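Long-range contacts in DNA repair protein RAD2 (Saccharomyces cerevisiae, PDB 4Q0W), which cuts DNA as a magnesium-dependent single-stranded DNA endonuclease of nucleotide excision repair, seen here as the catalytic core bound to a DNA substrate: residues I69-V74 with F329-P334; A172-A177 with M318-D323; A261-L266 with K288-L293. All blocks are in the same frame, centred on the assembly; numbering follows the deposited sequence.

How the interactions relate
Interactions 1 and 2 both bring the chain that follows helix 311-318 back onto the nuclease core, and they touch: Val74 CG1 of 69-74 lies 3.7 Å from Ala172 O of 172-177, and Val74 CG2 3.8 Å from Cys176 SG. Their centres are about 19 Å apart. In interaction 2, 172-177 carries Glu173, which binds the calcium ion with Asp194 but does not touch 318-323; in interaction 1 the side chain of Val72 is about 10 Å from that of Asp29, a probable magnesium ligand. Interaction 3 includes helix 288-299, whose Lys288 is salt-bridged to a DNA phosphate; its centre is about 33 Å from interaction 2's and about 48 Å from interaction 1's.

Interaction 1: residues I69-V74 with F329-P334; sequences IRPVFV and FVWGVP
Phe329 turns one ring face to Val72, whose CG2 sits almost on the ring normal, 3.9 Å from the centroid, a CH-pi contact over the centre of the face. CG2 stands anti to the backbone N of Val72, and CG1, the other branch, comes near the rim at Phe329 CD2. Leu179 of helix 172-181 also touches the phenyl ring. Two residues on, Trp331 makes the largest contribution. Its indole NE1 donates to Pro71 O at 2.7 Å; the N-H...O angle of 143° shows a bent bond, and the donor stands 50° above the carbonyl plane, not on a lone pair. The CB of Pro71 points away, and its side chain touches Val28 and Leu64, but its CD still comes within 4.0 Å of Trp331 NE1.

The carbonyl belongs to strand 70-75, an inner strand of the mixed sheet of the PIN-like, Rossmann-type nuclease core, which pairs in parallel with strand 25-29. The 329-334 loop, between helices 311-318 and 336-347, reaches the sheet from far along the sequence and fastens to the first half of that strand in the N-domain.

Over a face of the same indole lies Arg70. Its CB is 3.8 Å from the centroid of the five-membered ring, a CH-pi contact, and with CG anti to the carbonyl carbon and bends at chi2 and chi3 the chain swings back over the benzo ring. There CZ stands 4.9 Å from the six-membered ring centroid in a cation-pi contact, the guanidinium plane inclined 56° to the ring rather than stacked on it. NH1 is hydrogen-bonded to Asp23 O, which helps to fix the guanidinium above the indole. Val72 CG1 adds a looser contact, 4.3 Å from Trp331 CZ2.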
ATOM      1  N   ILE A  69     -13.102 -10.564  37.443  1.00 22.33           N
ATOM      2  CA  ILE A  69     -14.157 -10.360  36.454  1.00 26.53           C
ATOM      3  C   ILE A  69     -15.197 -11.473  36.557  1.00 20.81           C
ATOM      4  O   ILE A  69     -14.860 -12.643  36.779  1.00 22.35           O
ATOM      5  CB  ILE A  69     -13.574 -10.251  35.018  1.00 28.61           C
ATOM      6  CG1 ILE A  69     -12.808  -8.940  34.868  1.00 24.95           C
ATOM      7  CG2 ILE A  69     -14.670 -10.310  33.946  1.00 23.63           C
ATOM      8  CD1 ILE A  69     -11.843  -8.931  33.701  1.00 25.41           C
ATOM      9  N   ARG A  70     -16.467 -11.108  36.430  1.00 22.03           N
ATOM     10  CA  ARG A  70     -17.544 -12.092  36.399  1.00 20.27           C
ATOM     11  C   ARG A  70     -18.004 -12.316  34.953  1.00 26.28           C
ATOM     12  O   ARG A  70     -18.877 -11.595  34.449  1.00 24.66           O
ATOM     13  CB  ARG A  70     -18.707 -11.635  37.280  1.00 25.93           C
ATOM     14  CG  ARG A  70     -18.348 -11.588  38.772  1.00 34.48           C
ATOM     15  CD  ARG A  70     -19.039 -10.437  39.491  1.00 34.44           C
ATOM     16  NE  ARG A  70     -20.470 -10.663  39.676  1.00 36.82           N
ATOM     17  CZ  ARG A  70     -21.374  -9.689  39.773  1.00 40.26           C
ATOM     18  NH1 ARG A  70     -20.998  -8.412  39.697  1.00 38.22           N
ATOM     19  NH2 ARG A  70     -22.656  -9.987  39.939  1.00 37.83           N
ATOM     20  N   PRO A  71     -17.417 -13.319  34.275  1.00 21.37           N
ATOM     21  CA  PRO A  71     -17.698 -13.450  32.842  1.00 20.16           C
ATOM     22  C   PRO A  71     -18.992 -14.200  32.553  1.00 21.01           C
ATOM     23  O   PRO A  71     -19.425 -15.030  33.347  1.00 22.21           O
ATOM     24  CB  PRO A  71     -16.506 -14.266  32.324  1.00 21.47           C
ATOM     25  CG  PRO A  71     -16.071 -15.110  33.495  1.00 19.70           C
ATOM     26  CD  PRO A  71     -16.507 -14.375  34.767  1.00 23.82           C
ATOM     27  N   VAL A  72     -19.621 -13.883  31.429  1.00 19.60           N
ATOM     28  CA  VAL A  72     -20.581 -14.811  30.854  1.00 19.59           C
ATOM     29  C   VAL A  72     -20.192 -15.080  29.411  1.00 17.83           C
ATOM     30  O   VAL A  72     -20.066 -14.158  28.604  1.00 18.40           O
ATOM     31  CB  VAL A  72     -22.067 -14.387  31.054  1.00 25.59           C
ATOM     32  CG1 VAL A  72     -22.221 -12.909  31.020  1.00 24.35           C
ATOM     33  CG2 VAL A  72     -22.997 -15.088  30.049  1.00 23.13           C
ATOM     34  N   PHE A  73     -19.939 -16.350  29.118  1.00 20.23           N
ATOM     35  CA  PHE A  73     -19.424 -16.736  27.818  1.00 17.91           C
ATOM     36  C   PHE A  73     -20.554 -16.829  26.804  1.00 19.12           C
ATOM     37  O   PHE A  73     -21.634 -17.363  27.090  1.00 18.94           O
ATOM     38  CB  PHE A  73     -18.634 -18.055  27.917  1.00 14.50           C
ATOM     39  CG  PHE A  73     -17.195 -17.857  28.306  1.00 15.75           C
ATOM     40  CD1 PHE A  73     -16.866 -17.247  29.518  1.00 14.22           C
ATOM     41  CD2 PHE A  73     -16.171 -18.260  27.463  1.00 16.90           C
ATOM     42  CE1 PHE A  73     -15.532 -17.049  29.887  1.00 15.41           C
ATOM     43  CE2 PHE A  73     -14.829 -18.071  27.821  1.00 15.63           C
ATOM     44  CZ  PHE A  73     -14.512 -17.460  29.032  1.00 18.91           C
ATOM     45  N   VAL A  74     -20.305 -16.301  25.612  1.00 18.21           N
ATOM     46  CA  VAL A  74     -21.315 -16.350  24.558  1.00 21.68           C
ATOM     47  C   VAL A  74     -20.747 -17.066  23.345  1.00 18.78           C
ATOM     48  O   VAL A  74     -19.657 -16.715  22.863  1.00 18.03           O
ATOM     49  CB  VAL A  74     -21.813 -14.940  24.166  1.00 21.39           C
ATOM     50  CG1 VAL A  74     -22.896 -15.040  23.085  1.00 19.21           C
ATOM     51  CG2 VAL A  74     -22.360 -14.224  25.387  1.00 16.83           C
ATOM     52  N   PHE A 329     -27.893 -13.442  35.033  1.00 29.07           N
ATOM     53  CA  PHE A 329     -27.018 -14.605  35.101  1.00 29.70           C
ATOM     54  C   PHE A 329     -26.638 -14.916  36.547  1.00 34.71           C
ATOM     55  O   PHE A 329     -26.620 -14.023  37.401  1.00 27.56           O
ATOM     56  CB  PHE A 329     -25.788 -14.402  34.217  1.00 29.21           C
ATOM     57  CG  PHE A 329     -26.129 -14.288  32.757  1.00 33.14           C
ATOM     58  CD1 PHE A 329     -26.469 -15.417  32.027  1.00 27.40           C
ATOM     59  CD2 PHE A 329     -26.161 -13.050  32.127  1.00 27.98           C
ATOM     60  CE1 PHE A 329     -26.813 -15.320  30.679  1.00 29.19           C
ATOM     61  CE2 PHE A 329     -26.507 -12.947  30.782  1.00 25.31           C
ATOM     62  CZ  PHE A 329     -26.830 -14.090  30.061  1.00 22.76           C
ATOM     63  N   VAL A 330     -26.364 -16.188  36.818  1.00 35.96           N
ATOM     64  CA  VAL A 330     -25.914 -16.610  38.142  1.00 36.23           C
ATOM     65  C   VAL A 330     -24.501 -17.159  38.037  1.00 29.31           C
ATOM     66  O   VAL A 330     -24.224 -18.025  37.207  1.00 31.12           O
ATOM     67  CB  VAL A 330     -26.856 -17.660  38.731  1.00 35.05           C
ATOM     68  N   TRP A 331     -23.601 -16.631  38.857  1.00 28.21           N
ATOM     69  CA  TRP A 331     -22.241 -17.136  38.903  1.00 24.44           C
ATOM     70  C   TRP A 331     -22.091 -18.155  40.034  1.00 36.55           C
ATOM     71  O   TRP A 331     -22.542 -17.920  41.156  1.00 34.51           O
ATOM     72  CB  TRP A 331     -21.250 -15.988  39.060  1.00 26.84           C
ATOM     73  CG  TRP A 331     -21.112 -15.185  37.791  1.00 27.52           C
ATOM     74  CD1 TRP A 331     -20.135 -15.306  36.847  1.00 22.29           C
ATOM     75  CD2 TRP A 331     -22.005 -14.168  37.317  1.00 30.11           C
ATOM     76  NE1 TRP A 331     -20.357 -14.415  35.818  1.00 32.43           N
ATOM     77  CE2 TRP A 331     -21.497 -13.701  36.087  1.00 30.43           C
ATOM     78  CE3 TRP A 331     -23.178 -13.595  37.822  1.00 35.44           C
ATOM     79  CZ2 TRP A 331     -22.122 -12.688  35.355  1.00 25.38           C
ATOM     80  CZ3 TRP A 331     -23.798 -12.591  37.091  1.00 31.96           C
ATOM     81  CH2 TRP A 331     -23.270 -12.152  35.871  1.00 26.02           C
ATOM     82  N   GLY A 332     -21.476 -19.291  39.729  1.00 28.74           N
ATOM     83  CA  GLY A 332     -21.210 -20.288  40.746  1.00 32.73           C
ATOM     84  C   GLY A 332     -19.787 -20.160  41.249  1.00 30.47           C
ATOM     85  O   GLY A 332     -19.080 -19.205  40.913  1.00 39.62           O
ATOM     86  N   VAL A 333     -19.376 -21.120  42.067  1.00 33.61           N
ATOM     87  CA  VAL A 333     -18.018 -21.199  42.582  1.00 31.78           C
ATOM     88  C   VAL A 333     -17.291 -22.315  41.816  1.00 23.97           C
ATOM     89  O   VAL A 333     -17.891 -23.343  41.499  1.00 28.31           O
ATOM     90  CB  VAL A 333     -18.044 -21.495  44.105  1.00 41.95           C
ATOM     91  CG1 VAL A 333     -16.664 -21.873  44.624  1.00 44.51           C
ATOM     92  CG2 VAL A 333     -18.591 -20.292  44.871  1.00 37.86           C
ATOM     93  N   PRO A 334     -16.011 -22.098  41.472  1.00 24.20           N
ATOM     94  CA  PRO A 334     -15.260 -23.173  40.813  1.00 26.09           C
ATOM     95  C   PRO A 334     -15.257 -24.438  41.668  1.00 26.57           C
ATOM     96  O   PRO A 334     -15.081 -24.355  42.887  1.00 33.12           O
ATOM     97  CB  PRO A 334     -13.844 -22.608  40.717  1.00 23.08           C
ATOM     98  CG  PRO A 334     -14.030 -21.112  40.730  1.00 29.34           C
ATOM     99  CD  PRO A 334     -15.231 -20.854  41.591  1.00 21.68           C
TER

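Interaction 2: residues A172-A177 with M318-D323; sequences AEAQCA and MRPEVD. With CA (calcium ion), chain E.
Two hydrogen bonds join the side-chain amide of Gln175 to the backbone of Asp323. Asp323 N donates to Gln175 OE1 at 2.8 Å, with an N-H...O angle of 170°, and Gln175 NE2 donates to Asp323 O at 3.0 Å, equally straight. Each donor lies in the carbonyl plane of its acceptor, on a lone pair, and Asp323 O is also in the plane of the Gln175 amide. The glutamine therefore reads both backbone polar groups of one residue, much as a neighbouring strand would, and the pair of bonds fixes which end of its amide is oxygen. CG anti to the backbone N (chi1 -178°), followed by a bend at chi2, carries the amide from the helix flank to the loop. The Asp323 carboxylate turns elsewhere, its OD1 accepting from Asp325 N.

Helix 172-181 belongs to the I-domain and carries a metal ligand of the XPG/RAD2 nuclease site near its start. Glu173 OE2 binds the calcium ion at 2.2 Å; Asp194 and two waters are further ligands, and by similarity Glu173 binds magnesium. The loop that leaves helix 311-318 runs along another flank of this helix, where Glu173 takes no part in the contact.

The apolar contacts lie one residue nearer the metal ligand in sequence, at Ala174. Its methyl packs against the ring of Pro320, CB to CB at 3.7 Å, and meets Val322 CG1 at 3.8 Å. That valine branch, anti to its own carbonyl carbon, also presses on the helix backbone, 3.6 Å from Ala174 C. Val322 CB borders the polar pair, 3.7 Å from Gln175 OE1. Gln175 also touches Val74, Ala168 and Pro169, and Ala174 meets Phe198.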
ATOM      1  N   ALA A 172     -22.643 -14.335  18.041  1.00 21.17           N
ATOM      2  CA  ALA A 172     -22.329 -14.080  19.446  1.00 26.32           C
ATOM      3  C   ALA A 172     -22.223 -12.582  19.765  1.00 22.61           C
ATOM      4  O   ALA A 172     -22.732 -12.135  20.796  1.00 21.48           O
ATOM      5  CB  ALA A 172     -21.064 -14.811  19.838  1.00 21.59           C
ATOM      6  N   GLU A 173     -21.578 -11.815  18.884  1.00 20.71           N
ATOM      7  CA  GLU A 173     -21.383 -10.382  19.117  1.00 24.69           C
ATOM      8  C   GLU A 173     -22.711  -9.657  19.231  1.00 17.88           C
ATOM      9  O   GLU A 173     -22.853  -8.742  20.041  1.00 21.27           O
ATOM     10  CB  GLU A 173     -20.568  -9.716  17.996  1.00 30.69           C
ATOM     11  CG  GLU A 173     -19.397 -10.511  17.494  1.00 36.75           C
ATOM     12  CD  GLU A 173     -19.752 -11.305  16.261  1.00 42.30           C
ATOM     13  OE1 GLU A 173     -20.045 -12.515  16.391  1.00 41.91           O
ATOM     14  OE2 GLU A 173     -19.750 -10.709  15.162  1.00 47.81           O
ATOM     15  N   ALA A 174     -23.677 -10.047  18.401  1.00 20.25           N
ATOM     16  CA  ALA A 174     -25.004  -9.443  18.474  1.00 21.16           C
ATOM     17  C   ALA A 174     -25.630  -9.733  19.830  1.00 17.03           C
ATOM     18  O   ALA A 174     -26.188  -8.845  20.476  1.00 17.73           O
ATOM     19  CB  ALA A 174     -25.902  -9.945  17.342  1.00 18.50           C
ATOM     20  N   GLN A 175     -25.538 -10.983  20.260  1.00 20.58           N
ATOM     21  CA  GLN A 175     -26.093 -11.362  21.558  1.00 20.07           C
ATOM     22  C   GLN A 175     -25.381 -10.627  22.694  1.00 16.94           C
ATOM     23  O   GLN A 175     -26.025 -10.203  23.660  1.00 22.50           O
ATOM     24  CB  GLN A 175     -26.006 -12.870  21.765  1.00 21.32           C
ATOM     25  CG  GLN A 175     -26.623 -13.341  23.090  1.00 18.88           C
ATOM     26  CD  GLN A 175     -28.138 -13.261  23.068  1.00 21.41           C
ATOM     27  OE1 GLN A 175     -28.785 -13.852  22.195  1.00 24.85           O
ATOM     28  NE2 GLN A 175     -28.710 -12.521  24.011  1.00 20.33           N
ATOM     29  N   CYS A 176     -24.064 -10.447  22.579  1.00 19.45           N
ATOM     30  CA  CYS A 176     -23.328  -9.684  23.602  1.00 19.96           C
ATOM     31  C   CYS A 176     -23.881  -8.263  23.731  1.00 23.81           C
ATOM     32  O   CYS A 176     -24.129  -7.780  24.838  1.00 20.55           O
ATOM     33  CB  CYS A 176     -21.825  -9.633  23.302  1.00 16.80           C
ATOM     34  SG  CYS A 176     -20.946 -11.229  23.486  1.00 17.00           S
ATOM     35  N   ALA A 177     -24.087  -7.601  22.594  1.00 19.87           N
ATOM     36  CA  ALA A 177     -24.626  -6.234  22.596  1.00 21.12           C
ATOM     37  C   ALA A 177     -25.990  -6.187  23.290  1.00 19.39           C
ATOM     38  O   ALA A 177     -26.305  -5.238  24.020  1.00 25.84           O
ATOM     39  CB  ALA A 177     -24.730  -5.697  21.159  1.00 19.02           C
ATOM     40  N   MET A 318     -29.422  -3.918  12.658  1.00 20.57           N
ATOM     41  CA  MET A 318     -30.382  -3.297  13.584  1.00 19.30           C
ATOM     42  C   MET A 318     -31.309  -4.293  14.276  1.00 23.94           C
ATOM     43  O   MET A 318     -31.745  -4.057  15.402  1.00 23.15           O
ATOM     44  CB  MET A 318     -31.228  -2.236  12.872  1.00 22.46           C
ATOM     45  CG  MET A 318     -30.449  -0.999  12.503  1.00 17.49           C
ATOM     46  SD  MET A 318     -29.701  -0.246  13.952  1.00 27.50           S
ATOM     47  CE  MET A 318     -31.153   0.119  14.946  1.00 25.53           C
ATOM     48  N   ARG A 319     -31.607  -5.403  13.607  1.00 19.18           N
ATOM     49  CA  ARG A 319     -32.520  -6.394  14.164  1.00 22.54           C
ATOM     50  C   ARG A 319     -31.958  -7.795  14.070  1.00 22.28           C
ATOM     51  O   ARG A 319     -32.602  -8.685  13.524  1.00 22.99           O
ATOM     52  CB  ARG A 319     -33.880  -6.346  13.449  1.00 27.97           C
ATOM     53  CG  ARG A 319     -34.666  -5.067  13.710  1.00 31.00           C
ATOM     54  CD  ARG A 319     -35.929  -4.986  12.856  1.00 38.46           C
ATOM     55  NE  ARG A 319     -36.847  -6.088  13.112  1.00 28.48           N
ATOM     56  CZ  ARG A 319     -37.082  -7.087  12.265  1.00 29.13           C
ATOM     57  NH1 ARG A 319     -36.473  -7.124  11.093  1.00 23.68           N
ATOM     58  NH2 ARG A 319     -37.936  -8.051  12.588  1.00 30.01           N
ATOM     59  N   PRO A 320     -30.762  -8.011  14.631  1.00 22.35           N
ATOM     60  CA  PRO A 320     -30.247  -9.380  14.582  1.00 25.13           C
ATOM     61  C   PRO A 320     -31.125 -10.322  15.410  1.00 21.99           C
ATOM     62  O   PRO A 320     -31.892  -9.897  16.276  1.00 21.17           O
ATOM     63  CB  PRO A 320     -28.868  -9.253  15.236  1.00 21.07           C
ATOM     64  CG  PRO A 320     -29.047  -8.126  16.234  1.00 24.36           C
ATOM     65  CD  PRO A 320     -29.976  -7.150  15.536  1.00 24.13           C
ATOM     66  N   GLU A 321     -31.012 -11.606  15.132  1.00 20.83           N
ATOM     67  CA  GLU A 321     -31.749 -12.599  15.884  1.00 30.81           C
ATOM     68  C   GLU A 321     -30.991 -12.813  17.191  1.00 28.43           C
ATOM     69  O   GLU A 321     -29.920 -13.416  17.187  1.00 28.53           O
ATOM     70  CB  GLU A 321     -31.780 -13.885  15.066  1.00 26.74           C
ATOM     71  CG  GLU A 321     -32.869 -14.872  15.410  1.00 42.56           C
ATOM     72  CD  GLU A 321     -32.825 -16.084  14.494  1.00 48.36           C
ATOM     73  OE1 GLU A 321     -32.695 -15.888  13.259  1.00 49.01           O
ATOM     74  OE2 GLU A 321     -32.901 -17.224  15.009  1.00 44.29           O
ATOM     75  N   VAL A 322     -31.522 -12.285  18.293  1.00 29.92           N
ATOM     76  CA  VAL A 322     -30.901 -12.456  19.611  1.00 30.69           C
ATOM     77  C   VAL A 322     -31.945 -12.927  20.625  1.00 33.61           C
ATOM     78  O   VAL A 322     -33.146 -12.786  20.398  1.00 33.39           O
ATOM     79  CB  VAL A 322     -30.241 -11.143  20.140  1.00 24.48           C
ATOM     80  CG1 VAL A 322     -29.074 -10.708  19.252  1.00 21.03           C
ATOM     81  CG2 VAL A 322     -31.274 -10.019  20.266  1.00 21.31           C
ATOM     82  N   ASP A 323     -31.480 -13.489  21.740  1.00 31.45           N
ATOM     83  CA  ASP A 323     -32.359 -13.831  22.852  1.00 25.90           C
ATOM     84  C   ASP A 323     -32.598 -12.592  23.721  1.00 32.05           C
ATOM     85  O   ASP A 323     -31.641 -11.939  24.158  1.00 30.03           O
ATOM     86  CB  ASP A 323     -31.727 -14.954  23.679  1.00 34.94           C
ATOM     87  CG  ASP A 323     -32.611 -15.408  24.828  1.00 41.46           C
ATOM     88  OD1 ASP A 323     -33.562 -14.678  25.183  1.00 37.96           O
ATOM     89  OD2 ASP A 323     -32.340 -16.492  25.381  1.00 33.95           O
TER
HETATM   90 CA    CA E1001     -19.048 -10.951  13.074  1.00 54.63          CA
HETATM   91  O   HOH W   1     -16.882 -11.408  11.984  1.00 43.25           O
HETATM   92  O   HOH W   2     -17.723 -12.871  13.509  1.00 47.34           O

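Interaction 3: residues A261-L266 with K288-L293; sequences AEFGNL and KFEKDL
Phe289 and Phe263 meet where the tight part of this contact is centred, CE2 to CE2 at 4.0 Å, with Phe263 CE2 at the edge of the Phe289 ring and near its plane. The same Phe263 atom receives Leu293 CD2 at 3.8 Å, this time at the edge of its own ring, so one corner of Phe263 points at the groove between two side chains a helical turn apart. Phe289 reaches across because CG is anti to the backbone N (chi1 170°). The stem of Glu262 closes in on it too: CG lies 3.6 Å from Phe289 CE2, approaching obliquely, as the Glu262 chain and the phenyl group run antiparallel alongside one another. An alanine in place of Phe289 is likely to open a gap beside Phe263 CE2 and to leave the Glu262 stem without its aromatic partner.

Toward the solvent side the contact becomes looser and more polar. Glu290 brings only OE2 near, 4.0 Å from Phe263 CE1, its carboxylate within 7° of parallel to the ring. Glu262 OE1 and Glu290 OE2 are 6.3 Å apart, and their like charges would probably disfavour a closer approach. Round the other flank of helix 288-299, Lys288 NZ bridges to Asp292 OD2 and makes a second salt bridge to a DNA phosphate, which places this helix on the substrate.

Helix 253-263 closes the I-domain, and these helices are consistent with the helix-three-turn-helix (H3TH) region of XPG-family nucleases. Gly264 leaves that helix with positive phi, and Asn265 then N-caps helix 266-278, its OD1 accepting from Asn268 N. Phe269 and Trp272 of the latter pack on Phe263 and Leu293, and Trp272 also touches Glu290, so helix 288-299 rests against the end of 253-263 and the flank of 266-278.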
ATOM      1  N   ALA A 261     -18.720  11.991   5.568  1.00 21.98           N
ATOM      2  CA  ALA A 261     -18.599  13.390   5.979  1.00 31.33           C
ATOM      3  C   ALA A 261     -19.191  14.343   4.939  1.00 33.51           C
ATOM      4  O   ALA A 261     -19.927  15.270   5.277  1.00 30.81           O
ATOM      5  CB  ALA A 261     -17.136  13.740   6.256  1.00 23.40           C
ATOM      6  N   GLU A 262     -18.876  14.108   3.670  1.00 29.95           N
ATOM      7  CA  GLU A 262     -19.296  15.033   2.625  1.00 27.26           C
ATOM      8  C   GLU A 262     -20.762  14.876   2.217  1.00 31.22           C
ATOM      9  O   GLU A 262     -21.412  15.866   1.913  1.00 32.70           O
ATOM     10  CB  GLU A 262     -18.376  14.938   1.409  1.00 31.61           C
ATOM     11  CG  GLU A 262     -18.090  16.288   0.731  1.00 55.09           C
ATOM     12  CD  GLU A 262     -17.108  17.156   1.516  1.00 58.35           C
ATOM     13  OE1 GLU A 262     -16.372  17.943   0.881  1.00 67.29           O
ATOM     14  OE2 GLU A 262     -17.065  17.050   2.764  1.00 56.24           O
ATOM     15  N   PHE A 263     -21.292  13.653   2.235  1.00 23.07           N
ATOM     16  CA  PHE A 263     -22.672  13.427   1.798  1.00 23.12           C
ATOM     17  C   PHE A 263     -23.687  13.171   2.919  1.00 28.94           C
ATOM     18  O   PHE A 263     -24.909  13.230   2.698  1.00 21.93           O
ATOM     19  CB  PHE A 263     -22.715  12.304   0.743  1.00 18.31           C
ATOM     20  CG  PHE A 263     -21.926  12.625  -0.490  1.00 27.07           C
ATOM     21  CD1 PHE A 263     -22.476  13.418  -1.493  1.00 21.95           C
ATOM     22  CD2 PHE A 263     -20.618  12.178  -0.635  1.00 21.52           C
ATOM     23  CE1 PHE A 263     -21.740  13.738  -2.634  1.00 19.53           C
ATOM     24  CE2 PHE A 263     -19.875  12.496  -1.779  1.00 23.75           C
ATOM     25  CZ  PHE A 263     -20.443  13.277  -2.778  1.00 20.95           C
ATOM     26  N   GLY A 264     -23.195  12.887   4.119  1.00 21.02           N
ATOM     27  CA  GLY A 264     -24.089  12.608   5.228  1.00 23.62           C
ATOM     28  C   GLY A 264     -24.570  11.168   5.267  1.00 24.35           C
ATOM     29  O   GLY A 264     -24.508  10.513   6.315  1.00 22.47           O
ATOM     30  N   ASN A 265     -25.065  10.677   4.134  1.00 19.11           N
ATOM     31  CA  ASN A 265     -25.485   9.285   4.025  1.00 19.50           C
ATOM     32  C   ASN A 265     -25.356   8.733   2.604  1.00 21.61           C
ATOM     33  O   ASN A 265     -25.129   9.492   1.657  1.00 20.67           O
ATOM     34  CB  ASN A 265     -26.900   9.067   4.597  1.00 20.60           C
ATOM     35  CG  ASN A 265     -28.007   9.717   3.751  1.00 30.44           C
ATOM     36  OD1 ASN A 265     -27.951   9.756   2.510  1.00 20.87           O
ATOM     37  ND2 ASN A 265     -29.029  10.223   4.433  1.00 23.29           N
ATOM     38  N   LEU A 266     -25.541   7.422   2.463  1.00 17.69           N
ATOM     39  CA  LEU A 266     -25.286   6.728   1.209  1.00 20.91           C
ATOM     40  C   LEU A 266     -26.323   7.042   0.134  1.00 19.11           C
ATOM     41  O   LEU A 266     -26.015   6.993  -1.053  1.00 17.00           O
ATOM     42  CB  LEU A 266     -25.244   5.212   1.446  1.00 13.36           C
ATOM     43  CG  LEU A 266     -24.113   4.730   2.367  1.00 21.46           C
ATOM     44  CD1 LEU A 266     -24.099   3.216   2.465  1.00 16.40           C
ATOM     45  CD2 LEU A 266     -22.759   5.248   1.878  1.00 16.59           C
ATOM     46  N   LYS A 288     -13.521  20.124  -6.539  1.00 52.02           N
ATOM     47  CA  LYS A 288     -12.377  19.248  -6.727  1.00 52.85           C
ATOM     48  C   LYS A 288     -12.668  17.862  -6.173  1.00 48.00           C
ATOM     49  O   LYS A 288     -12.534  16.863  -6.886  1.00 44.54           O
ATOM     50  CB  LYS A 288     -11.155  19.838  -6.027  1.00 59.02           C
ATOM     51  CG  LYS A 288      -9.856  19.106  -6.309  1.00 54.99           C
ATOM     52  CD  LYS A 288      -9.308  19.468  -7.676  1.00 55.81           C
ATOM     53  CE  LYS A 288      -7.865  19.007  -7.824  1.00 59.94           C
ATOM     54  NZ  LYS A 288      -7.702  17.557  -7.512  1.00 58.25           N
ATOM     55  N   PHE A 289     -13.077  17.812  -4.904  1.00 51.59           N
ATOM     56  CA  PHE A 289     -13.362  16.549  -4.225  1.00 41.17           C
ATOM     57  C   PHE A 289     -14.346  15.690  -5.009  1.00 42.13           C
ATOM     58  O   PHE A 289     -14.115  14.498  -5.216  1.00 44.09           O
ATOM     59  CB  PHE A 289     -13.903  16.788  -2.816  1.00 43.43           C
ATOM     60  CG  PHE A 289     -14.440  15.543  -2.167  1.00 40.75           C
ATOM     61  CD1 PHE A 289     -13.575  14.575  -1.675  1.00 45.47           C
ATOM     62  CD2 PHE A 289     -15.809  15.327  -2.077  1.00 43.10           C
ATOM     63  CE1 PHE A 289     -14.060  13.416  -1.096  1.00 42.91           C
ATOM     64  CE2 PHE A 289     -16.306  14.175  -1.496  1.00 34.35           C
ATOM     65  CZ  PHE A 289     -15.430  13.214  -1.005  1.00 40.24           C
ATOM     66  N   GLU A 290     -15.432  16.310  -5.456  1.00 41.61           N
ATOM     67  CA  GLU A 290     -16.480  15.615  -6.190  1.00 38.63           C
ATOM     68  C   GLU A 290     -16.059  15.168  -7.593  1.00 43.95           C
ATOM     69  O   GLU A 290     -16.422  14.070  -8.034  1.00 36.02           O
ATOM     70  CB  GLU A 290     -17.750  16.475  -6.233  1.00 44.59           C
ATOM     71  CG  GLU A 290     -18.380  16.670  -4.843  1.00 45.58           C
ATOM     72  CD  GLU A 290     -19.687  17.454  -4.869  1.00 55.29           C
ATOM     73  OE1 GLU A 290     -19.918  18.204  -5.844  1.00 51.97           O
ATOM     74  OE2 GLU A 290     -20.481  17.315  -3.905  1.00 54.25           O
ATOM     75  N   LYS A 291     -15.307  16.016  -8.294  1.00 41.01           N
ATOM     76  CA  LYS A 291     -14.802  15.667  -9.621  1.00 37.58           C
ATOM     77  C   LYS A 291     -13.767  14.541  -9.533  1.00 38.62           C
ATOM     78  O   LYS A 291     -13.754  13.629 -10.368  1.00 32.88           O
ATOM     79  CB  LYS A 291     -14.205  16.892 -10.322  1.00 42.36           C
ATOM     80  N   ASP A 292     -12.913  14.599  -8.515  1.00 35.21           N
ATOM     81  CA  ASP A 292     -11.925  13.548  -8.294  1.00 37.26           C
ATOM     82  C   ASP A 292     -12.591  12.241  -7.851  1.00 39.02           C
ATOM     83  O   ASP A 292     -12.256  11.160  -8.347  1.00 34.42           O
ATOM     84  CB  ASP A 292     -10.895  13.980  -7.246  1.00 42.00           C
ATOM     85  CG  ASP A 292      -9.987  15.102  -7.731  1.00 52.02           C
ATOM     86  OD1 ASP A 292      -9.921  15.343  -8.959  1.00 47.31           O
ATOM     87  OD2 ASP A 292      -9.328  15.737  -6.873  1.00 54.81           O
ATOM     88  N   LEU A 293     -13.517  12.337  -6.900  1.00 35.27           N
ATOM     89  CA  LEU A 293     -14.227  11.154  -6.424  1.00 31.85           C
ATOM     90  C   LEU A 293     -14.994  10.481  -7.569  1.00 29.67           C
ATOM     91  O   LEU A 293     -14.949   9.257  -7.719  1.00 24.39           O
ATOM     92  CB  LEU A 293     -15.172  11.517  -5.282  1.00 30.55           C
ATOM     93  CG  LEU A 293     -16.087  10.405  -4.765  1.00 30.65           C
ATOM     94  CD1 LEU A 293     -15.289   9.177  -4.362  1.00 25.33           C
ATOM     95  CD2 LEU A 293     -16.918  10.917  -3.600  1.00 23.45           C
TER